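Heme oxygenase (Leptospira interrogans, PDB 5KZL) catalyses the oxygen-dependent breakdown of heme, which as in other heme oxygenases probably yields biliverdin, carbon monoxide and free iron. Local coordinates at residues P77-K82 / P165-I170. The protein carries 1 engineered substitution. Residues are numbered along the deposited sequence; the frame is centred on the assembly and turned at random.
Sequences PELYRK and PMIQDI
E78 meets M166 and I167 with its aliphatic carbons, not with its flat carboxylate. Within 77-82, the Y80 ring has P77 CA over the centre of one face, 3.7 Å above the plane. R81 NE and NH1 turn back on their own loop, while NH2 bonds F161 O and E163 O, just before 165-170, and the group makes a cation-pi contact with F164. R81 NE gives a hydrogen bond to L79 O of 2.9 Å, with that oxygen tilted 22° from the guanidinium plane; weak bonds run from NE and NH1 to Y80 O.

Across the contact, the side chains of E78 and M166 cross at about a right angle. The M166 chain is extended beyond CG (chi2 -178°), which carries SD to 3.8 Å from E78 CA. E78 CB lies 3.8 Å from I167 CG1. I167 CD1 reaches further, to 3.8 Å from L79 CD2, where two apolar side chains meet. No direct hydrogen bond joins the segments. One water bridges them, donating to E78 O at 2.8 Å and accepting from M166 N at 3.0 Å.

The contact joins two interhelical loops of the all-helical heme oxygenase fold, with the L79 side chain about 11 Å from the bound heme. E78, L79 and I167 all pack on F173 of helix 170-183, whose N-cap is D169. The E59 carboxylate of helix 41-64 accepts hydrogen bonds from the backbone N atoms of R81 and K82, where helix 82-93 begins.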
loop_
_atom_site.group_PDB
_atom_site.type_symbol
_atom_site.label_atom_id
_atom_site.label_comp_id
_atom_site.label_asym_id
_atom_site.label_seq_id
_atom_site.Cartn_x
_atom_site.Cartn_y
_atom_site.Cartn_z
ATOM N N PRO A 77 1.764 7.917 10.969
ATOM C CA PRO A 77 3.120 7.845 10.380
ATOM C C PRO A 77 3.822 6.512 10.642
ATOM O O PRO A 77 4.770 6.197 9.933
ATOM C CB PRO A 77 3.877 8.988 11.066
ATOM C CG PRO A 77 2.831 9.917 11.543
ATOM C CD PRO A 77 1.621 9.086 11.859
ATOM N N GLU A 78 3.360 5.734 11.650
ATOM C CA GLU A 78 3.885 4.391 11.975
ATOM C C GLU A 78 3.830 3.470 10.752
ATOM O O GLU A 78 4.586 2.498 10.674
ATOM C CB GLU A 78 3.043 3.715 13.082
ATOM C CG GLU A 78 3.103 4.415 14.420
ATOM C CD GLU A 78 1.936 5.339 14.716
ATOM O OE1 GLU A 78 1.411 5.999 13.791
ATOM O OE2 GLU A 78 1.658 5.519 15.918
ATOM N N LEU A 79 2.862 3.730 9.850
ATOM C CA LEU A 79 2.608 2.907 8.665
ATOM C C LEU A 79 3.453 3.255 7.456
ATOM O O LEU A 79 3.530 2.433 6.549
ATOM C CB LEU A 79 1.117 2.977 8.287
ATOM C CG LEU A 79 0.114 2.483 9.338
ATOM C CD1 LEU A 79 -1.301 2.854 8.934
ATOM C CD2 LEU A 79 0.219 0.956 9.524
ATOM N N TYR A 80 4.051 4.469 7.411
ATOM C CA TYR A 80 4.818 4.948 6.243
ATOM C C TYR A 80 5.846 3.933 5.768
ATOM O O TYR A 80 6.531 3.295 6.588
ATOM C CB TYR A 80 5.432 6.331 6.467
ATOM C CG TYR A 80 4.454 7.480 6.635
ATOM C CD1 TYR A 80 3.079 7.293 6.467
ATOM C CD2 TYR A 80 4.907 8.760 6.944
ATOM C CE1 TYR A 80 2.183 8.355 6.623
ATOM C CE2 TYR A 80 4.022 9.826 7.101
ATOM C CZ TYR A 80 2.660 9.612 6.967
ATOM O OH TYR A 80 1.815 10.678 7.094
ATOM N N ARG A 81 5.905 3.759 4.432
ATOM C CA ARG A 81 6.704 2.736 3.749
ATOM C C ARG A 81 7.828 3.252 2.879
ATOM O O ARG A 81 8.695 2.452 2.517
ATOM C CB ARG A 81 5.777 1.819 2.896
ATOM C CG ARG A 81 4.614 1.109 3.634
ATOM C CD ARG A 81 5.068 0.016 4.589
ATOM N NE ARG A 81 5.570 0.553 5.861
ATOM C CZ ARG A 81 6.438 -0.076 6.652
ATOM N NH1 ARG A 81 6.835 0.482 7.791
ATOM N NH2 ARG A 81 6.888 -1.278 6.328
ATOM N N LYS A 82 7.820 4.560 2.503
ATOM C CA LYS A 82 8.825 5.124 1.585
ATOM C C LYS A 82 10.270 4.771 1.980
ATOM O O LYS A 82 11.031 4.295 1.130
ATOM C CB LYS A 82 8.647 6.652 1.441
ATOM C CG LYS A 82 9.684 7.384 0.596
ATOM C CD LYS A 82 9.574 8.875 0.833
ATOM C CE LYS A 82 10.925 9.532 0.864
ATOM N NZ LYS A 82 10.822 10.969 1.221
ATOM N N PRO A 165 8.643 -1.420 12.590
ATOM C CA PRO A 165 9.340 -1.332 13.888
ATOM C C PRO A 165 8.676 -0.376 14.881
ATOM O O PRO A 165 8.850 -0.546 16.075
ATOM C CB PRO A 165 10.764 -0.903 13.507
ATOM C CG PRO A 165 10.612 -0.227 12.177
ATOM C CD PRO A 165 9.520 -0.988 11.478
ATOM N N MET A 166 7.853 0.573 14.393
ATOM C CA MET A 166 7.145 1.528 15.248
ATOM C C MET A 166 5.891 0.914 15.904
ATOM O O MET A 166 5.258 1.565 16.737
ATOM C CB MET A 166 6.751 2.784 14.428
ATOM C CG MET A 166 7.934 3.573 13.916
ATOM S SD MET A 166 7.428 5.067 13.024
ATOM C CE MET A 166 9.000 5.897 12.817
ATOM N N ILE A 167 5.502 -0.304 15.488
ATOM C CA ILE A 167 4.298 -0.999 15.964
ATOM C C ILE A 167 4.741 -2.307 16.643
ATOM O O ILE A 167 5.161 -3.240 15.961
ATOM C CB ILE A 167 3.279 -1.247 14.787
ATOM C CG1 ILE A 167 2.813 0.081 14.094
ATOM C CG2 ILE A 167 2.074 -2.067 15.257
ATOM C CD1 ILE A 167 2.045 -0.117 12.682
ATOM N N GLN A 168 4.621 -2.391 17.972
ATOM C CA GLN A 168 5.034 -3.607 18.691
ATOM C C GLN A 168 3.915 -4.612 18.863
ATOM O O GLN A 168 4.186 -5.769 19.170
ATOM C CB GLN A 168 5.694 -3.283 20.044
ATOM C CG GLN A 168 7.035 -2.545 19.929
ATOM C CD GLN A 168 6.844 -1.062 19.721
ATOM O OE1 GLN A 168 6.079 -0.401 20.437
ATOM N NE2 GLN A 168 7.495 -0.519 18.698
ATOM N N ASP A 169 2.659 -4.170 18.679
ATOM C CA ASP A 169 1.448 -4.999 18.766
ATOM C C ASP A 169 0.665 -4.846 17.458
ATOM O O ASP A 169 -0.238 -4.019 17.367
ATOM C CB ASP A 169 0.590 -4.564 19.976
ATOM C CG ASP A 169 -0.727 -5.298 20.154
ATOM O OD1 ASP A 169 -0.939 -6.324 19.458
ATOM O OD2 ASP A 169 -1.565 -4.825 20.959
ATOM N N ILE A 170 0.989 -5.662 16.462
ATOM C CA ILE A 170 0.352 -5.597 15.144
ATOM C C ILE A 170 -1.154 -5.813 15.225
ATOM O O ILE A 170 -1.912 -5.041 14.622
ATOM C CB ILE A 170 1.041 -6.585 14.147
ATOM C CG1 ILE A 170 2.529 -6.209 13.953
ATOM C CG2 ILE A 170 0.298 -6.622 12.786
ATOM C CD1 ILE A 170 3.420 -7.335 13.394
HETATM O O HOH W 1 6.796 1.155 11.614
#